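Local coordinates for protein cytosolic phospholipase A2 delta (Homo sapiens, PDB 5IZ5) that hydrolyses membrane glycerophospholipids at the sn-2 position in a calcium-dependent manner, with a preference for linoleic acid at that position, at residues B[191-194]-B[195-198]; B[393-396]-B[397-400]; B[689-692]-B[693-697]; B[705-708]-B[709-712]. The protein carries 3 engineered substitutions. All blocks are in the same frame, centred on the assembly; numbering follows the deposited sequence.

Contact 1. Residues B[191-194]-B[195-198]; sequences LVLK and GSYE
L193 and S196 meet across a type II beta turn, which runs from L193 to S196 with K194 and G195 at its two inner positions. The turn begins the connection of a beta hairpin between the antiparallel strands 188-193 and 200-204, in what is probably a second C2 domain. L193 still bonds to D199 through the backbone. The carbonyl oxygen of L193 is the focus of the turn. It takes the backbone N-H of S196, with S196 N to L193 O at 3.1 Å. It also takes the hydroxyl of the same serine, with S196 OG to L193 O at a short 2.6 Å. The hydroxyl approaches in the plane of the carbonyl, while the N-H comes in tilted from it. One oxygen thus receives two donors from one residue. The serine hydroxyl reaches it because chi1 of 68° sets OG between its own backbone N and carbonyl carbon.

G195 holds the second inner position with phi of 96°. A side chain at these backbone angles would collide with K194 O, so the glycine suits the tight bend. K194 lends mainly backbone here, and its chain leads away from the turn. K194 O is hydrogen-bonded to T221 OG1, which ties the turn to the start of strand 221-228. S196 OG also accepts from the backbone N of D199.

L193 and S196 both touch F213 of strand 210-216, and L193 also touches L168 of strand 160-172. Between the two residues themselves, L193 CG packs against S196 CB at 3.8 Å.

Contact 2. Residues B[393-396]-B[397-400]; sequences REHL and AKSK. With SO4 (sulfate ion), chain M.
K398 folds back over the last turn of a helix to reach H395. Its CB lies loosely beside the carbonyl oxygens of E394 and H395. K398 CG meets H395 O at 3.3 Å, put there by a chi1 of 75° that sets it between the backbone N and the carbonyl carbon. From CG the chain is extended. K398 CD passes H395 O at 3.7 Å. K398 CE stands in the plane of the imidazole, at its edge, 3.6 Å from H395 ND1. K398 NZ makes a weak hydrogen bond of 3.3 Å to H395 ND1. Its stronger partner is S438 O, in helix 428-441.

This is the C-terminal end of helix 386-397 in the catalytic domain. L396 packs on A336, M339 and T340 of helix 335-351, about 9 Å from the substrate-binding G335. K398 is the first residue to leave helical angles, yet K398 N still bonds to E394 O.

Bends at chi2 and chi4 bring K400 NZ to H395 O at 2.9 Å, on a lone pair. The same NZ bonds to K398 O and to M775 O, in a loop far along the chain. A sulfate, probably from the crystallisation liquor, accepts from K400 N; T776, S581 and L401 N also hold it.

Contact 3. Residues B[689-692]-B[693-697]; sequences QTEL and YCRAR
E691 and R695 form a salt bridge one helical turn apart, on the outer side of helix 685-696. E691 CG stands anti to the backbone N (chi1 -172°), and the chain then bends at chi2. This turns the carboxylate along the helix toward its C-terminal end. R695 also starts anti to its backbone N. Bends at chi2 and chi3 curl its guanidinium back over the glutamate. E691 OE2 lies over one face of the guanidinium. Its modelled distance of 2.5 Å from E691 OE2 to R695 NH1 is implausibly short, so the exact geometry is doubtful. The carboxylate and guanidinium planes are 64° apart, so the groups do not meet as a flat, two-pronged pair. Both residues also touch a crystal neighbour, which may influence these conformations.

Y693 turns to another side of the helix. Y693 CB sits 3.2 Å from Q689 O, but its ring leads away from that residue. The phenol hydroxyl is hydrogen-bonded to W484 NE1. R697 NH1 lies 3.4 Å above the plane of the Y693 ring, offset toward the rim. R697 NH1 also bonds to Y693 O at 3.2 Å, which holds the guanidinium over the face of the ring, toward its rim.

On the buried side, T690 OG1 has no partner in the model and lies 4.2 Å from C694 SG. T690 also packs against T658, S660 and F701. The backbone bonds Y693 N to Q689 O and A696 N to L692 O are both regular. These are the C-terminal turns of alpha helix 685-696 in the catalytic domain, with an i to i+4 salt bridge on the outer side and Y693 touching W628 of helix 623-628.

Contact 4. Residues B[705-708]-B[709-712]; sequences EPSP and QDQH
A capping box opens helix 708-712, with S707 at the N-cap and D710 three residues on. This short surface helix of the catalytic domain follows helix 685-696. The two residues exchange bonds. S707 OG accepts from D710 N at 3.0 Å, with an N-H...O angle of 158°. In return, the backbone N of S707 gives its hydrogen to D710 OD2 at 2.8 Å. The carboxylate oxygen is met on its anti side, with the donor 27° out of the carboxylate plane. S707 OG is also weakly bonded to D710 OD2.

A chi1 of 71° sets S707 OG between its backbone N and carbonyl carbon, where it meets D710 N. D710 CG lies anti to its carbonyl carbon, and this turns the carboxylate back toward the serine. The negative charge lies by the N-terminal end of the helix, where the N-H groups of the first turn may help stabilise it. The other oxygen, D710 OD1, forms a salt bridge with R715.

Beyond the cap, Q711 N bonds to S707 O and H712 N to P708 O, so the first backbone bonds of the helix are in place. P706, just before the cap, packs its CB against D710 CB at 3.6 Å.

All four contacts are local and follow one another along the chain; none nests or crosses. Contact 1 comes first and closes a tight turn in the hairpin that joins strands 188-193 and 200-204 of a probable second C2 domain. Contact 2 lies in the catalytic domain, on the opposite side of the chain's centre; the centres of contacts 1 and 2 are about 54 Å apart. It joins the end of helix 386-397 to the loop that leads toward helix 406-422. Contacts 3 and 4 bracket the loop between helices 685-696 and 708-712, one at the end of the first and one at the start of the second. Their nearest atoms are about 6 Å apart, without touching.

Contact 1. Residues B[191-194]-B[195-198]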
ATOM      1  N   LEU B 191     -21.999   2.013  26.341  1.00 46.83           N
ATOM      2  CA  LEU B 191     -22.375   3.145  25.492  1.00 45.30           C
ATOM      3  C   LEU B 191     -22.395   2.714  24.031  1.00 44.55           C
ATOM      4  O   LEU B 191     -21.424   2.136  23.534  1.00 45.90           O
ATOM      5  CB  LEU B 191     -21.382   4.291  25.653  1.00 45.62           C
ATOM      6  CG  LEU B 191     -21.212   4.862  27.057  1.00 47.08           C
ATOM      7  CD1 LEU B 191     -20.032   5.817  27.090  1.00 47.33           C
ATOM      8  CD2 LEU B 191     -22.483   5.564  27.515  1.00 48.96           C
ATOM      9  N   VAL B 192     -23.498   2.996  23.347  1.00 42.25           N
ATOM     10  CA  VAL B 192     -23.653   2.623  21.948  1.00 41.56           C
ATOM     11  C   VAL B 192     -24.027   3.845  21.131  1.00 43.20           C
ATOM     12  O   VAL B 192     -24.946   4.584  21.496  1.00 41.30           O
ATOM     13  CB  VAL B 192     -24.750   1.559  21.762  1.00 41.91           C
ATOM     14  CG1 VAL B 192     -24.791   1.074  20.319  1.00 40.91           C
ATOM     15  CG2 VAL B 192     -24.522   0.384  22.702  1.00 42.29           C
ATOM     16  N   LEU B 193     -23.312   4.044  20.024  1.00 43.29           N
ATOM     17  CA  LEU B 193     -23.603   5.117  19.087  1.00 42.67           C
ATOM     18  C   LEU B 193     -23.511   4.543  17.681  1.00 44.46           C
ATOM     19  O   LEU B 193     -22.434   4.531  17.067  1.00 45.08           O
ATOM     20  CB  LEU B 193     -22.634   6.286  19.307  1.00 42.36           C
ATOM     21  CG  LEU B 193     -22.669   7.538  18.416  1.00 42.29           C
ATOM     22  CD1 LEU B 193     -23.986   7.761  17.696  1.00 42.34           C
ATOM     23  CD2 LEU B 193     -22.274   8.775  19.214  1.00 41.18           C
ATOM     24  N   LYS B 194     -24.647   4.057  17.187  1.00 44.32           N
ATOM     25  CA  LYS B 194     -24.714   3.422  15.875  1.00 46.87           C
ATOM     26  C   LYS B 194     -24.269   4.380  14.775  1.00 45.36           C
ATOM     27  O   LYS B 194     -24.747   5.506  14.697  1.00 44.11           O
ATOM     28  CB  LYS B 194     -26.131   2.956  15.545  1.00 50.51           C
ATOM     29  CG  LYS B 194     -26.456   1.508  15.842  1.00 55.73           C
ATOM     30  CD  LYS B 194     -27.691   1.129  15.027  1.00 61.91           C
ATOM     31  CE  LYS B 194     -27.506  -0.177  14.267  1.00 66.04           C
ATOM     32  NZ  LYS B 194     -28.477  -0.310  13.145  1.00 66.69           N
ATOM     33  N   GLY B 195     -23.373   3.909  13.916  1.00 42.71           N
ATOM     34  CA  GLY B 195     -22.833   4.718  12.832  1.00 41.55           C
ATOM     35  C   GLY B 195     -21.510   5.383  13.159  1.00 40.94           C
ATOM     36  O   GLY B 195     -20.863   5.924  12.270  1.00 43.24           O
ATOM     37  N   SER B 196     -21.095   5.343  14.423  1.00 39.42           N
ATOM     38  CA  SER B 196     -19.802   5.887  14.825  1.00 39.02           C
ATOM     39  C   SER B 196     -18.693   4.905  14.500  1.00 39.24           C
ATOM     40  O   SER B 196     -18.950   3.725  14.282  1.00 38.79           O
ATOM     41  CB  SER B 196     -19.785   6.186  16.324  1.00 38.80           C
ATOM     42  OG  SER B 196     -19.843   4.994  17.089  1.00 40.22           O
ATOM     43  N   TYR B 197     -17.459   5.399  14.509  1.00 40.13           N
ATOM     44  CA  TYR B 197     -16.275   4.558  14.326  1.00 42.18           C
ATOM     45  C   TYR B 197     -16.140   3.528  15.444  1.00 42.30           C
ATOM     46  O   TYR B 197     -15.847   2.358  15.191  1.00 44.68           O
ATOM     47  CB  TYR B 197     -15.013   5.433  14.260  1.00 41.66           C
ATOM     48  CG  TYR B 197     -13.695   4.680  14.348  1.00 41.85           C
ATOM     49  CD1 TYR B 197     -13.287   3.821  13.332  1.00 43.16           C
ATOM     50  CD2 TYR B 197     -12.855   4.838  15.444  1.00 43.47           C
ATOM     51  CE1 TYR B 197     -12.082   3.138  13.418  1.00 43.08           C
ATOM     52  CE2 TYR B 197     -11.649   4.159  15.545  1.00 43.68           C
ATOM     53  CZ  TYR B 197     -11.263   3.314  14.525  1.00 45.23           C
ATOM     54  OH  TYR B 197     -10.052   2.654  14.620  1.00 45.97           O
ATOM     55  N   GLU B 198     -16.338   3.977  16.678  1.00 41.66           N
ATOM     56  CA  GLU B 198     -16.163   3.119  17.845  1.00 40.54           C
ATOM     57  C   GLU B 198     -17.340   2.165  17.980  1.00 42.03           C
ATOM     58  O   GLU B 198     -17.173   1.022  18.405  1.00 38.42           O
ATOM     59  CB  GLU B 198     -16.024   3.955  19.112  1.00 41.29           C
ATOM     60  CG  GLU B 198     -14.762   4.813  19.169  1.00 40.01           C
ATOM     61  CD  GLU B 198     -14.834   6.083  18.331  1.00 40.36           C
ATOM     62  OE1 GLU B 198     -15.885   6.346  17.700  1.00 37.15           O
ATOM     63  OE2 GLU B 198     -13.835   6.839  18.316  1.00 40.27           O
TER

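Contact 2. Residues B[393-396]-B[397-400]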
ATOM      1  N   ARG B 393      29.268  -6.581   1.816  1.00 51.72           N
ATOM      2  CA  ARG B 393      30.049  -7.754   1.419  1.00 53.54           C
ATOM      3  C   ARG B 393      30.295  -8.681   2.604  1.00 50.59           C
ATOM      4  O   ARG B 393      30.126  -9.898   2.503  1.00 49.64           O
ATOM      5  CB  ARG B 393      31.396  -7.330   0.821  1.00 57.00           C
ATOM      6  CG  ARG B 393      32.198  -8.474   0.210  1.00 61.07           C
ATOM      7  CD  ARG B 393      33.691  -8.175   0.148  1.00 62.57           C
ATOM      8  NE  ARG B 393      33.981  -6.814  -0.299  1.00 63.25           N
ATOM      9  CZ  ARG B 393      34.734  -5.928   0.356  1.00 65.77           C
ATOM     10  NH1 ARG B 393      35.329  -6.235   1.506  1.00 67.18           N
ATOM     11  NH2 ARG B 393      34.908  -4.716  -0.158  1.00 66.90           N
ATOM     12  N   GLU B 394      30.698  -8.098   3.727  1.00 50.50           N
ATOM     13  CA  GLU B 394      31.037  -8.881   4.912  1.00 51.92           C
ATOM     14  C   GLU B 394      29.819  -9.597   5.494  1.00 51.52           C
ATOM     15  O   GLU B 394      29.898 -10.776   5.857  1.00 51.15           O
ATOM     16  CB  GLU B 394      31.713  -7.993   5.957  1.00 54.12           C
ATOM     17  CG  GLU B 394      33.125  -7.594   5.547  1.00 57.93           C
ATOM     18  CD  GLU B 394      33.784  -6.604   6.492  1.00 59.57           C
ATOM     19  OE1 GLU B 394      33.134  -6.157   7.459  1.00 61.34           O
ATOM     20  OE2 GLU B 394      34.964  -6.272   6.257  1.00 61.05           O
ATOM     21  N   HIS B 395      28.689  -8.898   5.555  1.00 50.11           N
ATOM     22  CA  HIS B 395      27.453  -9.505   6.049  1.00 49.02           C
ATOM     23  C   HIS B 395      26.908 -10.550   5.094  1.00 48.22           C
ATOM     24  O   HIS B 395      26.341 -11.550   5.525  1.00 46.74           O
ATOM     25  CB  HIS B 395      26.406  -8.431   6.348  1.00 48.80           C
ATOM     26  CG  HIS B 395      26.670  -7.699   7.625  1.00 48.54           C
ATOM     27  ND1 HIS B 395      26.447  -8.269   8.857  1.00 48.82           N
ATOM     28  CD2 HIS B 395      27.178  -6.469   7.866  1.00 46.70           C
ATOM     29  CE1 HIS B 395      26.786  -7.416   9.805  1.00 48.38           C
ATOM     30  NE2 HIS B 395      27.234  -6.315   9.229  1.00 48.57           N
ATOM     31  N   LEU B 396      27.086 -10.332   3.796  1.00 48.95           N
ATOM     32  CA  LEU B 396      26.621 -11.299   2.812  1.00 49.45           C
ATOM     33  C   LEU B 396      27.521 -12.549   2.805  1.00 50.31           C
ATOM     34  O   LEU B 396      27.082 -13.629   2.414  1.00 48.35           O
ATOM     35  CB  LEU B 396      26.523 -10.653   1.427  1.00 50.68           C
ATOM     36  CG  LEU B 396      25.499 -11.200   0.423  1.00 51.84           C
ATOM     37  CD1 LEU B 396      24.110 -11.376   1.011  1.00 52.07           C
ATOM     38  CD2 LEU B 396      25.425 -10.269  -0.777  1.00 53.08           C
ATOM     39  N   ALA B 397      28.759 -12.400   3.279  1.00 51.83           N
ATOM     40  CA  ALA B 397      29.730 -13.502   3.335  1.00 55.42           C
ATOM     41  C   ALA B 397      29.579 -14.411   4.553  1.00 54.77           C
ATOM     42  O   ALA B 397      29.865 -15.602   4.465  1.00 55.15           O
ATOM     43  CB  ALA B 397      31.152 -12.952   3.277  1.00 55.83           C
ATOM     44  N   LYS B 398      29.149 -13.857   5.684  1.00 54.24           N
ATOM     45  CA  LYS B 398      29.059 -14.636   6.929  1.00 53.81           C
ATOM     46  C   LYS B 398      28.065 -15.791   6.815  1.00 51.33           C
ATOM     47  O   LYS B 398      27.122 -15.737   6.021  1.00 49.78           O
ATOM     48  CB  LYS B 398      28.669 -13.735   8.105  1.00 54.86           C
ATOM     49  CG  LYS B 398      27.203 -13.334   8.106  1.00 55.69           C
ATOM     50  CD  LYS B 398      26.917 -12.204   9.076  1.00 55.41           C
ATOM     51  CE  LYS B 398      25.497 -11.692   8.898  1.00 54.61           C
ATOM     52  NZ  LYS B 398      25.020 -10.983  10.113  1.00 54.10           N
ATOM     53  N   SER B 399      28.280 -16.824   7.621  1.00 50.57           N
ATOM     54  CA  SER B 399      27.423 -18.010   7.603  1.00 52.61           C
ATOM     55  C   SER B 399      26.025 -17.690   8.118  1.00 52.47           C
ATOM     56  O   SER B 399      25.865 -17.154   9.208  1.00 50.88           O
ATOM     57  CB  SER B 399      28.024 -19.133   8.452  1.00 52.78           C
ATOM     58  OG  SER B 399      27.093 -20.191   8.624  1.00 53.52           O
ATOM     59  N   LYS B 400      25.021 -18.042   7.331  1.00 53.80           N
ATOM     60  CA  LYS B 400      23.638 -17.797   7.698  1.00 57.42           C
ATOM     61  C   LYS B 400      23.037 -18.940   8.500  1.00 60.27           C
ATOM     62  O   LYS B 400      21.886 -18.855   8.908  1.00 64.23           O
ATOM     63  CB  LYS B 400      22.795 -17.507   6.457  1.00 57.27           C
ATOM     64  CG  LYS B 400      23.343 -16.361   5.618  1.00 57.19           C
ATOM     65  CD  LYS B 400      23.518 -15.084   6.435  1.00 56.28           C
ATOM     66  CE  LYS B 400      23.814 -13.875   5.562  1.00 55.92           C
ATOM     67  NZ  LYS B 400      25.056 -14.045   4.756  1.00 56.69           N
TER
HETATM   68  S   SO4 M 901      25.809 -20.453   5.263  1.00123.32           S
HETATM   69  O1  SO4 M 901      27.221 -20.332   4.829  1.00122.98           O
HETATM   70  O2  SO4 M 901      25.051 -19.252   4.846  1.00121.18           O
HETATM   71  O3  SO4 M 901      25.208 -21.659   4.656  1.00120.14           O
HETATM   72  O4  SO4 M 901      25.746 -20.585   6.733  1.00123.30           O

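Contact 3. Residues B[689-692]-B[693-697]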
ATOM      1  N   GLN B 689       6.703  -4.957 -20.198  1.00 66.23           N
ATOM      2  CA  GLN B 689       5.451  -5.036 -19.473  1.00 67.66           C
ATOM      3  C   GLN B 689       5.100  -3.650 -18.989  1.00 63.92           C
ATOM      4  O   GLN B 689       3.944  -3.238 -19.112  1.00 65.84           O
ATOM      5  CB  GLN B 689       5.565  -5.962 -18.270  1.00 72.71           C
ATOM      6  CG  GLN B 689       6.059  -7.372 -18.596  1.00 76.88           C
ATOM      7  CD  GLN B 689       5.375  -8.436 -17.767  1.00 82.97           C
ATOM      8  OE1 GLN B 689       5.999  -9.050 -16.902  1.00 87.77           O
ATOM      9  NE2 GLN B 689       4.085  -8.651 -18.010  1.00 86.40           N
ATOM     10  N   THR B 690       6.089  -2.921 -18.454  1.00 58.82           N
ATOM     11  CA  THR B 690       5.810  -1.547 -18.016  1.00 57.65           C
ATOM     12  C   THR B 690       5.332  -0.686 -19.185  1.00 56.16           C
ATOM     13  O   THR B 690       4.434   0.119 -19.008  1.00 57.51           O
ATOM     14  CB  THR B 690       6.892  -0.806 -17.172  1.00 58.00           C
ATOM     15  OG1 THR B 690       7.159   0.474 -17.762  1.00 58.94           O
ATOM     16  CG2 THR B 690       8.166  -1.573 -17.006  1.00 58.48           C
ATOM     17  N   GLU B 691       5.909  -0.861 -20.374  1.00 59.42           N
ATOM     18  CA  GLU B 691       5.475  -0.087 -21.544  1.00 58.03           C
ATOM     19  C   GLU B 691       4.009  -0.365 -21.884  1.00 57.18           C
ATOM     20  O   GLU B 691       3.236   0.560 -22.120  1.00 56.20           O
ATOM     21  CB  GLU B 691       6.342  -0.371 -22.770  1.00 60.87           C
ATOM     22  CG  GLU B 691       6.016   0.584 -23.930  1.00 62.77           C
ATOM     23  CD  GLU B 691       5.089  -0.015 -24.968  1.00 64.57           C
ATOM     24  OE1 GLU B 691       5.342  -1.156 -25.409  1.00 67.34           O
ATOM     25  OE2 GLU B 691       4.108   0.668 -25.349  1.00 64.75           O
ATOM     26  N   LEU B 692       3.640  -1.642 -21.927  1.00 59.96           N
ATOM     27  CA  LEU B 692       2.241  -2.035 -22.142  1.00 64.04           C
ATOM     28  C   LEU B 692       1.335  -1.467 -21.061  1.00 67.59           C
ATOM     29  O   LEU B 692       0.255  -0.949 -21.345  1.00 67.03           O
ATOM     30  CB  LEU B 692       2.086  -3.560 -22.123  1.00 64.78           C
ATOM     31  CG  LEU B 692       1.402  -4.211 -23.340  1.00 65.96           C
ATOM     32  CD1 LEU B 692       1.134  -5.690 -23.098  1.00 66.14           C
ATOM     33  CD2 LEU B 692       0.090  -3.511 -23.682  1.00 65.94           C
ATOM     34  N   TYR B 693       1.788  -1.587 -19.818  1.00 71.19           N
ATOM     35  CA  TYR B 693       1.060  -1.083 -18.660  1.00 74.98           C
ATOM     36  C   TYR B 693       0.801   0.423 -18.807  1.00 73.68           C
ATOM     37  O   TYR B 693      -0.330   0.872 -18.623  1.00 77.08           O
ATOM     38  CB  TYR B 693       1.870  -1.414 -17.405  1.00 80.11           C
ATOM     39  CG  TYR B 693       1.165  -1.313 -16.070  1.00 84.69           C
ATOM     40  CD1 TYR B 693       0.353  -2.352 -15.604  1.00 86.56           C
ATOM     41  CD2 TYR B 693       1.370  -0.222 -15.236  1.00 86.54           C
ATOM     42  CE1 TYR B 693      -0.268  -2.282 -14.366  1.00 87.88           C
ATOM     43  CE2 TYR B 693       0.755  -0.143 -13.998  1.00 89.00           C
ATOM     44  CZ  TYR B 693      -0.062  -1.173 -13.568  1.00 88.62           C
ATOM     45  OH  TYR B 693      -0.660  -1.081 -12.334  1.00 87.08           O
ATOM     46  N   CYS B 694       1.837   1.183 -19.179  1.00 74.50           N
ATOM     47  CA  CYS B 694       1.731   2.631 -19.424  1.00 76.84           C
ATOM     48  C   CYS B 694       0.817   2.950 -20.594  1.00 77.55           C
ATOM     49  O   CYS B 694       0.048   3.911 -20.532  1.00 79.33           O
ATOM     50  CB  CYS B 694       3.105   3.255 -19.722  1.00 78.84           C
ATOM     51  SG  CYS B 694       4.211   3.356 -18.307  1.00 80.17           S
ATOM     52  N   ARG B 695       0.921   2.164 -21.668  1.00 78.62           N
ATOM     53  CA  ARG B 695       0.144   2.425 -22.878  1.00 79.67           C
ATOM     54  C   ARG B 695      -1.343   2.233 -22.618  1.00 77.32           C
ATOM     55  O   ARG B 695      -2.162   3.023 -23.079  1.00 73.13           O
ATOM     56  CB  ARG B 695       0.577   1.518 -24.039  1.00 82.22           C
ATOM     57  CG  ARG B 695       0.176   2.064 -25.403  1.00 82.97           C
ATOM     58  CD  ARG B 695      -0.255   1.001 -26.408  1.00 84.75           C
ATOM     59  NE  ARG B 695       0.536  -0.232 -26.429  1.00 86.52           N
ATOM     60  CZ  ARG B 695       1.795  -0.335 -26.855  1.00 85.89           C
ATOM     61  NH1 ARG B 695       2.474   0.734 -27.262  1.00 89.61           N
ATOM     62  NH2 ARG B 695       2.397  -1.520 -26.842  1.00 83.70           N
ATOM     63  N   ALA B 696      -1.686   1.191 -21.867  1.00 79.86           N
ATOM     64  CA  ALA B 696      -3.080   0.942 -21.507  1.00 82.47           C
ATOM     65  C   ALA B 696      -3.689   2.115 -20.726  1.00 84.67           C
ATOM     66  O   ALA B 696      -4.893   2.349 -20.802  1.00 87.94           O
ATOM     67  CB  ALA B 696      -3.197  -0.349 -20.708  1.00 82.54           C
ATOM     68  N   ARG B 697      -2.853   2.858 -19.997  1.00 85.04           N
ATOM     69  CA  ARG B 697      -3.314   3.959 -19.150  1.00 83.57           C
ATOM     70  C   ARG B 697      -3.005   5.350 -19.707  1.00 82.21           C
ATOM     71  O   ARG B 697      -3.164   6.352 -19.003  1.00 85.89           O
ATOM     72  CB  ARG B 697      -2.698   3.804 -17.763  1.00 84.34           C
ATOM     73  CG  ARG B 697      -3.078   2.490 -17.109  1.00 86.19           C
ATOM     74  CD  ARG B 697      -2.168   2.137 -15.949  1.00 88.54           C
ATOM     75  NE  ARG B 697      -2.780   1.083 -15.143  1.00 90.80           N
ATOM     76  CZ  ARG B 697      -2.863  -0.196 -15.504  1.00 91.86           C
ATOM     77  NH1 ARG B 697      -2.363  -0.608 -16.665  1.00 94.59           N
ATOM     78  NH2 ARG B 697      -3.448  -1.074 -14.698  1.00 92.64           N
TER

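Contact 4. Residues B[705-708]-B[709-712]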
ATOM      1  N   GLU B 705      11.444  -1.854 -28.213  1.00 63.80           N
ATOM      2  CA  GLU B 705      11.486  -2.794 -29.321  1.00 63.37           C
ATOM      3  C   GLU B 705      12.916  -3.207 -29.615  1.00 61.73           C
ATOM      4  O   GLU B 705      13.473  -2.826 -30.640  1.00 60.21           O
ATOM      5  CB  GLU B 705      10.844  -2.163 -30.560  1.00 62.91           C
ATOM      6  CG  GLU B 705       9.339  -1.999 -30.430  1.00 64.58           C
ATOM      7  CD  GLU B 705       8.736  -1.050 -31.462  1.00 63.42           C
ATOM      8  OE1 GLU B 705       9.491  -0.310 -32.124  1.00 63.53           O
ATOM      9  OE2 GLU B 705       7.497  -1.023 -31.613  1.00 63.86           O
ATOM     10  N   PRO B 706      13.517  -3.995 -28.710  1.00 62.85           N
ATOM     11  CA  PRO B 706      14.838  -4.528 -29.003  1.00 64.82           C
ATOM     12  C   PRO B 706      14.820  -5.472 -30.215  1.00 67.59           C
ATOM     13  O   PRO B 706      13.879  -6.242 -30.389  1.00 69.66           O
ATOM     14  CB  PRO B 706      15.199  -5.290 -27.727  1.00 64.21           C
ATOM     15  CG  PRO B 706      13.893  -5.655 -27.106  1.00 64.61           C
ATOM     16  CD  PRO B 706      12.989  -4.499 -27.427  1.00 63.97           C
ATOM     17  N   SER B 707      15.855  -5.401 -31.043  1.00 67.82           N
ATOM     18  CA  SER B 707      15.988  -6.265 -32.216  1.00 70.03           C
ATOM     19  C   SER B 707      16.242  -7.717 -31.799  1.00 73.17           C
ATOM     20  O   SER B 707      16.599  -7.974 -30.654  1.00 74.42           O
ATOM     21  CB  SER B 707      17.152  -5.783 -33.084  1.00 67.75           C
ATOM     22  OG  SER B 707      18.393  -6.043 -32.445  1.00 65.17           O
ATOM     23  N   PRO B 708      16.060  -8.672 -32.728  1.00 75.83           N
ATOM     24  CA  PRO B 708      16.411 -10.067 -32.429  1.00 75.71           C
ATOM     25  C   PRO B 708      17.854 -10.210 -31.927  1.00 76.11           C
ATOM     26  O   PRO B 708      18.127 -11.005 -31.023  1.00 75.87           O
ATOM     27  CB  PRO B 708      16.239 -10.773 -33.778  1.00 75.48           C
ATOM     28  CG  PRO B 708      15.272  -9.933 -34.541  1.00 75.52           C
ATOM     29  CD  PRO B 708      15.409  -8.524 -34.044  1.00 75.80           C
ATOM     30  N   GLN B 709      18.759  -9.438 -32.523  1.00 75.88           N
ATOM     31  CA  GLN B 709      20.155  -9.394 -32.101  1.00 79.15           C
ATOM     32  C   GLN B 709      20.293  -8.899 -30.659  1.00 80.93           C
ATOM     33  O   GLN B 709      21.079  -9.452 -29.886  1.00 81.49           O
ATOM     34  CB  GLN B 709      20.956  -8.495 -33.055  1.00 81.55           C
ATOM     35  CG  GLN B 709      22.417  -8.250 -32.678  1.00 84.35           C
ATOM     36  CD  GLN B 709      23.225  -9.517 -32.409  1.00 86.95           C
ATOM     37  OE1 GLN B 709      24.175  -9.491 -31.626  1.00 88.36           O
ATOM     38  NE2 GLN B 709      22.869 -10.620 -33.065  1.00 87.21           N
ATOM     39  N   ASP B 710      19.534  -7.858 -30.307  1.00 80.79           N
ATOM     40  CA  ASP B 710      19.518  -7.328 -28.937  1.00 79.56           C
ATOM     41  C   ASP B 710      19.121  -8.400 -27.924  1.00 79.00           C
ATOM     42  O   ASP B 710      19.730  -8.509 -26.866  1.00 75.20           O
ATOM     43  CB  ASP B 710      18.554  -6.138 -28.810  1.00 77.65           C
ATOM     44  CG  ASP B 710      19.036  -4.903 -29.549  1.00 76.17           C
ATOM     45  OD1 ASP B 710      20.254  -4.659 -29.584  1.00 72.90           O
ATOM     46  OD2 ASP B 710      18.192  -4.162 -30.090  1.00 74.77           O
ATOM     47  N   GLN B 711      18.096  -9.182 -28.250  1.00 81.80           N
ATOM     48  CA  GLN B 711      17.662 -10.286 -27.384  1.00 84.45           C
ATOM     49  C   GLN B 711      18.672 -11.425 -27.334  1.00 86.07           C
ATOM     50  O   GLN B 711      18.943 -11.959 -26.261  1.00 85.01           O
ATOM     51  CB  GLN B 711      16.285 -10.803 -27.807  1.00 85.45           C
ATOM     52  CG  GLN B 711      15.161  -9.971 -27.191  1.00 86.22           C
ATOM     53  CD  GLN B 711      14.187  -9.442 -28.221  1.00 88.29           C
ATOM     54  OE1 GLN B 711      14.556  -8.589 -29.014  1.00 91.75           O
ATOM     55  NE2 GLN B 711      12.943  -9.929 -28.214  1.00 88.27           N
ATOM     56  N   HIS B 712      19.220 -11.798 -28.488  1.00 89.80           N
ATOM     57  CA  HIS B 712      20.232 -12.853 -28.541  1.00 93.31           C
ATOM     58  C   HIS B 712      21.437 -12.516 -27.661  1.00 91.28           C
ATOM     59  O   HIS B 712      21.883 -13.348 -26.869  1.00 86.62           O
ATOM     60  CB  HIS B 712      20.699 -13.107 -29.981  1.00 97.30           C
ATOM     61  CG  HIS B 712      21.839 -14.082 -30.074  1.00100.66           C
ATOM     62  ND1 HIS B 712      21.782 -15.350 -29.532  1.00101.05           N
ATOM     63  CD2 HIS B 712      23.071 -13.964 -30.623  1.00101.65           C
ATOM     64  CE1 HIS B 712      22.928 -15.972 -29.750  1.00101.60           C
ATOM     65  NE2 HIS B 712      23.728 -15.154 -30.409  1.00102.71           N
TER